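Local coordinates for protein salivary cystatin-L (Ixodes scapularis, PDB 4ZM8) that inhibits cysteine proteases, among them papain and host cathepsins L and S, and so helps suppress the host immune response to tick saliva, at residues Leu63-Ser68 with Ala88-Thr93; Tyr59-Lys64 with Thr94-Asn99. All coordinates share one frame; numbering follows the deposited sequence.

Both interactions join the same two antiparallel neighbours of the cystatin sheet, strands 39-68 and 90-99, and their centres lie about 14 Å apart. Both are partly buried. Interaction 2 sits nearer the middle of the chain, about 12 Å from its centre, and has no fully exposed residue among those that touch. Interaction 1 lies farther out, about 23 Å away, and includes the exposed Ala88 and His89. Each rests on four backbone hydrogen bonds, but interaction 1 adds a water bridge, an arginine over a valine and a disulfide cysteine, whereas interaction 2 adds tyrosine, leucine, threonine and valine packing. Leu63 and Lys64 belong to both, and both contacts touch the second subunit.

Interaction 1 (Leu63-Ser68 with Ala88-Thr93)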
ATOM      1  N   LEU A  63     -12.595   8.479 -14.482  1.00 27.15           N
ATOM      2  CA  LEU A  63     -12.456   8.353 -15.925  1.00 29.66           C
ATOM      3  C   LEU A  63     -13.704   7.879 -16.618  1.00 28.69           C
ATOM      4  O   LEU A  63     -14.462   7.081 -16.071  1.00 30.68           O
ATOM      5  CB  LEU A  63     -11.334   7.374 -16.273  1.00 29.56           C
ATOM      6  CG  LEU A  63      -9.951   7.703 -15.749  1.00 26.05           C
ATOM      7  CD1 LEU A  63      -8.992   6.639 -16.221  1.00 24.65           C
ATOM      8  CD2 LEU A  63      -9.548   9.090 -16.222  1.00 26.72           C
ATOM      9  N   LYS A  64     -13.886   8.361 -17.840  1.00 26.21           N
ATOM     10  CA  LYS A  64     -14.783   7.728 -18.796  1.00 32.31           C
ATOM     11  C   LYS A  64     -13.946   6.761 -19.631  1.00 31.18           C
ATOM     12  O   LYS A  64     -12.966   7.162 -20.254  1.00 30.19           O
ATOM     13  CB  LYS A  64     -15.466   8.765 -19.691  1.00 36.50           C
ATOM     14  CG  LYS A  64     -16.477   9.643 -18.997  1.00 31.34           C
ATOM     15  CD  LYS A  64     -17.703   8.849 -18.598  1.00 37.96           C
ATOM     16  CE  LYS A  64     -18.684   9.724 -17.832  1.00 46.85           C
ATOM     17  NZ  LYS A  64     -18.891  11.055 -18.499  1.00 39.51           N
ATOM     18  N   VAL A  65     -14.326   5.492 -19.633  1.00 31.26           N
ATOM     19  CA  VAL A  65     -13.549   4.458 -20.300  1.00 30.45           C
ATOM     20  C   VAL A  65     -14.327   3.858 -21.480  1.00 29.62           C
ATOM     21  O   VAL A  65     -15.543   3.714 -21.421  1.00 32.82           O
ATOM     22  CB  VAL A  65     -13.150   3.371 -19.276  1.00 30.49           C
ATOM     23  CG1 VAL A  65     -12.416   2.228 -19.930  1.00 30.77           C
ATOM     24  CG2 VAL A  65     -12.281   3.986 -18.221  1.00 32.71           C
ATOM     25  N   ALA A  66     -13.627   3.533 -22.561  1.00 32.51           N
ATOM     26  CA  ALA A  66     -14.254   2.941 -23.744  1.00 28.57           C
ATOM     27  C   ALA A  66     -13.310   1.978 -24.478  1.00 31.13           C
ATOM     28  O   ALA A  66     -12.092   2.214 -24.534  1.00 28.09           O
ATOM     29  CB  ALA A  66     -14.721   4.035 -24.685  1.00 26.73           C
ATOM     30  N   GLU A  67     -13.880   0.895 -25.023  1.00 27.66           N
ATOM     31  CA  GLU A  67     -13.133  -0.077 -25.824  1.00 26.78           C
ATOM     32  C   GLU A  67     -12.410   0.681 -26.941  1.00 26.81           C
ATOM     33  O   GLU A  67     -12.987   1.580 -27.554  1.00 25.60           O
ATOM     34  CB  GLU A  67     -14.079  -1.164 -26.377  1.00 29.13           C
ATOM     35  CG  GLU A  67     -13.414  -2.311 -27.182  1.00 32.30           C
ATOM     36  CD  GLU A  67     -14.365  -3.482 -27.513  1.00 39.02           C
ATOM     37  OE1 GLU A  67     -13.938  -4.438 -28.202  1.00 36.03           O
ATOM     38  OE2 GLU A  67     -15.542  -3.457 -27.088  1.00 49.47           O
ATOM     39  N   SER A  68     -11.140   0.368 -27.175  1.00 26.49           N
ATOM     40  CA  SER A  68     -10.372   1.095 -28.196  1.00 29.76           C
ATOM     41  C   SER A  68     -10.294   0.330 -29.505  1.00 26.86           C
ATOM     42  O   SER A  68     -10.764  -0.803 -29.624  1.00 27.88           O
ATOM     43  CB  SER A  68      -8.957   1.391 -27.723  1.00 26.98           C
ATOM     44  OG  SER A  68      -8.253   0.179 -27.560  1.00 29.03           O
ATOM     45  N   ALA A  88     -19.798   1.752 -25.476  1.00 31.18           N
ATOM     46  CA  ALA A  88     -20.365   2.284 -24.243  1.00 27.78           C
ATOM     47  C   ALA A  88     -19.270   2.815 -23.323  1.00 28.45           C
ATOM     48  O   ALA A  88     -18.249   2.169 -23.134  1.00 31.25           O
ATOM     49  CB  ALA A  88     -21.175   1.217 -23.535  1.00 26.36           C
ATOM     50  N   HIS A  89     -19.485   4.003 -22.765  1.00 31.42           N
ATOM     51  CA  HIS A  89     -18.552   4.600 -21.819  1.00 28.85           C
ATOM     52  C   HIS A  89     -18.856   4.113 -20.396  1.00 36.87           C
ATOM     53  O   HIS A  89     -20.023   3.957 -20.032  1.00 36.47           O
ATOM     54  CB  HIS A  89     -18.632   6.131 -21.875  1.00 29.34           C
ATOM     55  CG  HIS A  89     -18.274   6.727 -23.211  1.00 31.60           C
ATOM     56  ND1 HIS A  89     -17.904   5.971 -24.304  1.00 31.64           N
ATOM     57  CD2 HIS A  89     -18.215   8.017 -23.616  1.00 24.81           C
ATOM     58  CE1 HIS A  89     -17.630   6.770 -25.318  1.00 23.30           C
ATOM     59  NE2 HIS A  89     -17.810   8.016 -24.926  1.00 20.39           N
ATOM     60  N   ARG A  90     -17.824   3.868 -19.590  1.00 35.54           N
ATOM     61  CA  ARG A  90     -18.048   3.571 -18.177  1.00 35.81           C
ATOM     62  C   ARG A  90     -17.281   4.542 -17.281  1.00 36.64           C
ATOM     63  O   ARG A  90     -16.165   4.955 -17.591  1.00 31.49           O
ATOM     64  CB  ARG A  90     -17.634   2.144 -17.843  1.00 34.81           C
ATOM     65  CG  ARG A  90     -17.526   1.274 -19.039  1.00 40.85           C
ATOM     66  CD  ARG A  90     -16.369   0.337 -18.855  1.00 41.19           C
ATOM     67  NE  ARG A  90     -15.947  -0.198 -20.133  1.00 41.92           N
ATOM     68  CZ  ARG A  90     -14.846  -0.917 -20.300  1.00 48.85           C
ATOM     69  NH1 ARG A  90     -14.080  -1.198 -19.250  1.00 42.16           N
ATOM     70  NH2 ARG A  90     -14.530  -1.364 -21.516  1.00 50.23           N
ATOM     71  N   THR A  91     -17.895   4.911 -16.166  1.00 41.29           N
ATOM     72  CA  THR A  91     -17.229   5.758 -15.193  1.00 41.35           C
ATOM     73  C   THR A  91     -16.473   4.873 -14.205  1.00 41.06           C
ATOM     74  O   THR A  91     -17.070   4.044 -13.521  1.00 47.24           O
ATOM     75  CB  THR A  91     -18.235   6.671 -14.467  1.00 40.07           C
ATOM     76  OG1 THR A  91     -18.861   7.536 -15.427  1.00 46.44           O
ATOM     77  CG2 THR A  91     -17.528   7.522 -13.452  1.00 38.70           C
ATOM     78  N   CYS A  92     -15.156   5.047 -14.161  1.00 38.70           N
ATOM     79  CA  CYS A  92     -14.260   4.167 -13.411  1.00 37.74           C
ATOM     80  C   CYS A  92     -13.336   4.966 -12.502  1.00 32.46           C
ATOM     81  O   CYS A  92     -12.883   6.050 -12.864  1.00 28.12           O
ATOM     82  CB  CYS A  92     -13.417   3.313 -14.372  1.00 40.37           C
ATOM     83  SG  CYS A  92     -14.310   2.038 -15.309  1.00 46.60           S
ATOM     84  N   THR A  93     -13.038   4.430 -11.327  1.00 34.94           N
ATOM     85  CA  THR A  93     -12.087   5.097 -10.446  1.00 30.58           C
ATOM     86  C   THR A  93     -10.852   4.243 -10.240  1.00 31.58           C
ATOM     87  O   THR A  93     -10.929   3.017 -10.183  1.00 28.97           O
ATOM     88  CB  THR A  93     -12.701   5.423  -9.072  1.00 32.58           C
ATOM     89  OG1 THR A  93     -14.023   5.952  -9.245  1.00 33.65           O
ATOM     90  CG2 THR A  93     -11.846   6.447  -8.354  1.00 30.16           C
TER
HETATM   91  O   HOH W   1     -16.190   0.565 -23.922  1.00 23.41           O
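Val65 and Arg90 face each other as a hydrogen-bonded pair of the antiparallel cystatin sheet, where strand 39-68 runs beside strand 90-99. Val65 N donates to Arg90 O at 2.8 Å, and Val65 O accepts Arg90 N in return; a second such ring pairs Leu63 with Cys92.

Val65 divides its two methyls between neighbours. CG1, anti to the backbone N (chi1 176°), rests over one face of the Arg90 guanidinium, 3.9 Å from NH1 and offset toward its rim. CG2 instead meets Cys92 SG at 4.0 Å, beside the disulfide to Cys111. The guanidinium is held from beyond the pair by a salt bridge from NH2 to Asp41 of the second subunit; a strand of that subunit pairs with Leu63, Lys64, Ala66 and Glu67, carrying the sheet across the interface.

Lys64 and Thr91 pair on the other face of the sheet. The lysine chain, bent at chi2 (-69°), passes the threonine hydroxyl with its methylenes, CE lying 3.3 Å from Thr91 OG1. Farther along, the His89 ring comes obliquely against the methyl of Ala66, with ND1 3.7 Å from CB.

Beyond the last direct backbone bond a water continues the linkage, accepting from Glu67 N at 2.6 Å and donating to Ala88 O at 2.7 Å.

Interaction 2 (Tyr59-Lys64 with Thr94-Asn99); sequences YRLTLK and TVVFEN
Tyr59 lies opposite Val96, and its side chain extends past the Val96 carbonyl to Glu98. Its CB is 3.6 Å from Val96 O and also packs against Val96 CB. With CG anti to the carbonyl carbon (chi1 -58°), the ring sets its edge to the valine carbonyl: CD1 lies 3.2 Å from Val96 O, which is close to the ring plane. One atom farther, CE1 has Glu98 OE1 at 4.1 Å. At the tip, OH comes to 3.8 Å from Glu98 OE1, too far for a hydrogen bond, and the ring and carboxylate planes are turned 80° apart.

Four backbone bonds lace together these two central strands of the antiparallel cystatin sheet. In the cystatin fold the sheet wraps a helix, and here helix 17-32 of the second subunit supplies it, Tyr59 touching Glu18 of that subunit. Residues 59-64 also ladder with a strand of the second subunit, an arrangement consistent with a domain-swapped dimer. Tyr59 N reaches Val96 O at 2.9 Å from well above the carbonyl plane, 45° out of it, whereas Leu61 N meets Thr94 O at 2.7 Å almost in line with the carbonyl.

On the face shared with Tyr59, Leu61 CB touches Thr94 CG2 at 4.0 Å, while its CD1 lies near Val96 CG2. The hydroxyl of Thr94 turns instead to Ser107 O. On the other face Arg60 lays its CG near Val95 CG2 and then leads away, its NE forming a salt bridge with Glu50 of the second subunit.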
ATOM      1  N   TYR A  59      -2.290   9.503  -7.467  1.00 33.87           N
ATOM      2  CA  TYR A  59      -3.237  10.147  -8.367  1.00 33.84           C
ATOM      3  C   TYR A  59      -4.551   9.376  -8.392  1.00 33.52           C
ATOM      4  O   TYR A  59      -4.623   8.291  -8.955  1.00 34.88           O
ATOM      5  CB  TYR A  59      -2.670  10.243  -9.783  1.00 33.05           C
ATOM      6  CG  TYR A  59      -1.369  11.003  -9.877  1.00 38.03           C
ATOM      7  CD1 TYR A  59      -0.161  10.407  -9.522  1.00 32.23           C
ATOM      8  CD2 TYR A  59      -1.343  12.317 -10.316  1.00 37.76           C
ATOM      9  CE1 TYR A  59       1.025  11.097  -9.612  1.00 31.50           C
ATOM     10  CE2 TYR A  59      -0.149  13.018 -10.406  1.00 36.72           C
ATOM     11  CZ  TYR A  59       1.026  12.403 -10.051  1.00 32.46           C
ATOM     12  OH  TYR A  59       2.205  13.101 -10.136  1.00 33.09           O
ATOM     13  N   ARG A  60      -5.595   9.922  -7.785  1.00 30.59           N
ATOM     14  CA  ARG A  60      -6.896   9.296  -7.924  1.00 36.11           C
ATOM     15  C   ARG A  60      -7.578   9.825  -9.185  1.00 39.44           C
ATOM     16  O   ARG A  60      -7.708  11.037  -9.370  1.00 39.38           O
ATOM     17  CB  ARG A  60      -7.761   9.541  -6.698  1.00 37.06           C
ATOM     18  CG  ARG A  60      -8.981   8.657  -6.644  1.00 36.39           C
ATOM     19  CD  ARG A  60      -9.454   8.498  -5.212  1.00 45.40           C
ATOM     20  NE  ARG A  60      -9.784   9.781  -4.599  1.00 47.57           N
ATOM     21  CZ  ARG A  60      -9.890   9.984  -3.286  1.00 47.07           C
ATOM     22  NH1 ARG A  60      -9.676   8.994  -2.430  1.00 41.18           N
ATOM     23  NH2 ARG A  60     -10.193  11.188  -2.831  1.00 50.11           N
ATOM     24  N   LEU A  61      -8.004   8.914 -10.056  1.00 33.80           N
ATOM     25  CA  LEU A  61      -8.584   9.315 -11.328  1.00 29.01           C
ATOM     26  C   LEU A  61     -10.047   8.922 -11.473  1.00 30.01           C
ATOM     27  O   LEU A  61     -10.436   7.775 -11.224  1.00 31.54           O
ATOM     28  CB  LEU A  61      -7.778   8.717 -12.480  1.00 27.42           C
ATOM     29  CG  LEU A  61      -6.293   9.075 -12.389  1.00 32.84           C
ATOM     30  CD1 LEU A  61      -5.534   8.596 -13.605  1.00 28.90           C
ATOM     31  CD2 LEU A  61      -6.109  10.562 -12.193  1.00 29.90           C
ATOM     32  N   THR A  62     -10.876   9.875 -11.870  1.00 26.30           N
ATOM     33  CA  THR A  62     -12.196   9.489 -12.322  1.00 29.06           C
ATOM     34  C   THR A  62     -12.186   9.570 -13.842  1.00 30.70           C
ATOM     35  O   THR A  62     -11.786  10.587 -14.421  1.00 31.76           O
ATOM     36  CB  THR A  62     -13.305  10.358 -11.716  1.00 30.34           C
ATOM     37  OG1 THR A  62     -12.970  10.666 -10.358  1.00 36.13           O
ATOM     38  CG2 THR A  62     -14.634   9.605 -11.738  1.00 20.90           C
ATOM     39  N   LEU A  63     -12.595   8.479 -14.482  1.00 27.15           N
ATOM     40  CA  LEU A  63     -12.456   8.353 -15.925  1.00 29.66           C
ATOM     41  C   LEU A  63     -13.704   7.879 -16.618  1.00 28.69           C
ATOM     42  O   LEU A  63     -14.462   7.081 -16.071  1.00 30.68           O
ATOM     43  CB  LEU A  63     -11.334   7.374 -16.273  1.00 29.56           C
ATOM     44  CG  LEU A  63      -9.951   7.703 -15.749  1.00 26.05           C
ATOM     45  CD1 LEU A  63      -8.992   6.639 -16.221  1.00 24.65           C
ATOM     46  CD2 LEU A  63      -9.548   9.090 -16.222  1.00 26.72           C
ATOM     47  N   LYS A  64     -13.886   8.361 -17.840  1.00 26.21           N
ATOM     48  CA  LYS A  64     -14.783   7.728 -18.796  1.00 32.31           C
ATOM     49  C   LYS A  64     -13.946   6.761 -19.631  1.00 31.18           C
ATOM     50  O   LYS A  64     -12.966   7.162 -20.254  1.00 30.19           O
ATOM     51  CB  LYS A  64     -15.466   8.765 -19.691  1.00 36.50           C
ATOM     52  CG  LYS A  64     -16.477   9.643 -18.997  1.00 31.34           C
ATOM     53  CD  LYS A  64     -17.703   8.849 -18.598  1.00 37.96           C
ATOM     54  CE  LYS A  64     -18.684   9.724 -17.832  1.00 46.85           C
ATOM     55  NZ  LYS A  64     -18.891  11.055 -18.499  1.00 39.51           N
ATOM     56  N   THR A  94      -9.709   4.904 -10.124  1.00 28.33           N
ATOM     57  CA  THR A  94      -8.459   4.207  -9.934  1.00 29.07           C
ATOM     58  C   THR A  94      -7.440   5.127  -9.299  1.00 33.57           C
ATOM     59  O   THR A  94      -7.450   6.338  -9.545  1.00 32.12           O
ATOM     60  CB  THR A  94      -7.897   3.658 -11.279  1.00 33.74           C
ATOM     61  OG1 THR A  94      -6.863   2.706 -11.018  1.00 37.48           O
ATOM     62  CG2 THR A  94      -7.332   4.777 -12.162  1.00 32.45           C
ATOM     63  N   VAL A  95      -6.562   4.555  -8.478  1.00 31.83           N
ATOM     64  CA  VAL A  95      -5.440   5.319  -7.963  1.00 30.73           C
ATOM     65  C   VAL A  95      -4.168   4.857  -8.642  1.00 32.75           C
ATOM     66  O   VAL A  95      -3.979   3.669  -8.874  1.00 34.72           O
ATOM     67  CB  VAL A  95      -5.265   5.180  -6.448  1.00 33.63           C
ATOM     68  CG1 VAL A  95      -4.303   6.255  -5.952  1.00 34.23           C
ATOM     69  CG2 VAL A  95      -6.602   5.261  -5.733  1.00 30.61           C
ATOM     70  N   VAL A  96      -3.303   5.810  -8.957  1.00 31.01           N
ATOM     71  CA  VAL A  96      -2.029   5.530  -9.574  1.00 27.29           C
ATOM     72  C   VAL A  96      -0.937   6.160  -8.739  1.00 33.88           C
ATOM     73  O   VAL A  96      -0.790   7.385  -8.707  1.00 31.70           O
ATOM     74  CB  VAL A  96      -1.940   6.078 -11.019  1.00 35.92           C
ATOM     75  CG1 VAL A  96      -0.517   5.917 -11.578  1.00 32.86           C
ATOM     76  CG2 VAL A  96      -2.957   5.408 -11.919  1.00 30.44           C
ATOM     77  N   PHE A  97      -0.172   5.318  -8.053  1.00 40.05           N
ATOM     78  CA  PHE A  97       0.995   5.789  -7.331  1.00 36.24           C
ATOM     79  C   PHE A  97       2.188   5.904  -8.267  1.00 35.58           C
ATOM     80  O   PHE A  97       2.367   5.081  -9.156  1.00 34.86           O
ATOM     81  CB  PHE A  97       1.341   4.859  -6.176  1.00 40.18           C
ATOM     82  CG  PHE A  97       2.563   5.281  -5.421  1.00 31.17           C
ATOM     83  CD1 PHE A  97       2.487   6.270  -4.468  1.00 33.08           C
ATOM     84  CD2 PHE A  97       3.787   4.707  -5.687  1.00 35.30           C
ATOM     85  CE1 PHE A  97       3.606   6.675  -3.781  1.00 40.77           C
ATOM     86  CE2 PHE A  97       4.917   5.107  -5.008  1.00 42.74           C
ATOM     87  CZ  PHE A  97       4.825   6.092  -4.045  1.00 40.00           C
ATOM     88  N   GLU A  98       2.999   6.930  -8.055  1.00 32.77           N
ATOM     89  CA  GLU A  98       4.231   7.090  -8.792  1.00 37.36           C
ATOM     90  C   GLU A  98       5.353   7.494  -7.838  1.00 40.32           C
ATOM     91  O   GLU A  98       5.278   8.533  -7.191  1.00 34.46           O
ATOM     92  CB  GLU A  98       4.057   8.130  -9.892  1.00 37.51           C
ATOM     93  CG  GLU A  98       5.318   8.448 -10.678  1.00 39.44           C
ATOM     94  CD  GLU A  98       5.037   9.329 -11.889  1.00 42.50           C
ATOM     95  OE1 GLU A  98       4.421  10.401 -11.720  1.00 44.44           O
ATOM     96  OE2 GLU A  98       5.419   8.936 -13.011  1.00 41.74           O
ATOM     97  N   ASN A  99       6.389   6.670  -7.742  1.00 40.56           N
ATOM     98  CA  ASN A  99       7.525   7.020  -6.903  1.00 43.49           C
ATOM     99  C   ASN A  99       8.362   8.095  -7.586  1.00 43.90           C
ATOM    100  O   ASN A  99       8.062   8.502  -8.709  1.00 42.81           O
ATOM    101  CB  ASN A  99       8.373   5.784  -6.587  1.00 42.77           C
ATOM    102  CG  ASN A  99       9.156   5.283  -7.791  1.00 44.10           C
ATOM    103  OD1 ASN A  99       8.943   5.721  -8.918  1.00 44.15           O
ATOM    104  ND2 ASN A  99      10.062   4.344  -7.550  1.00 47.32           N
TER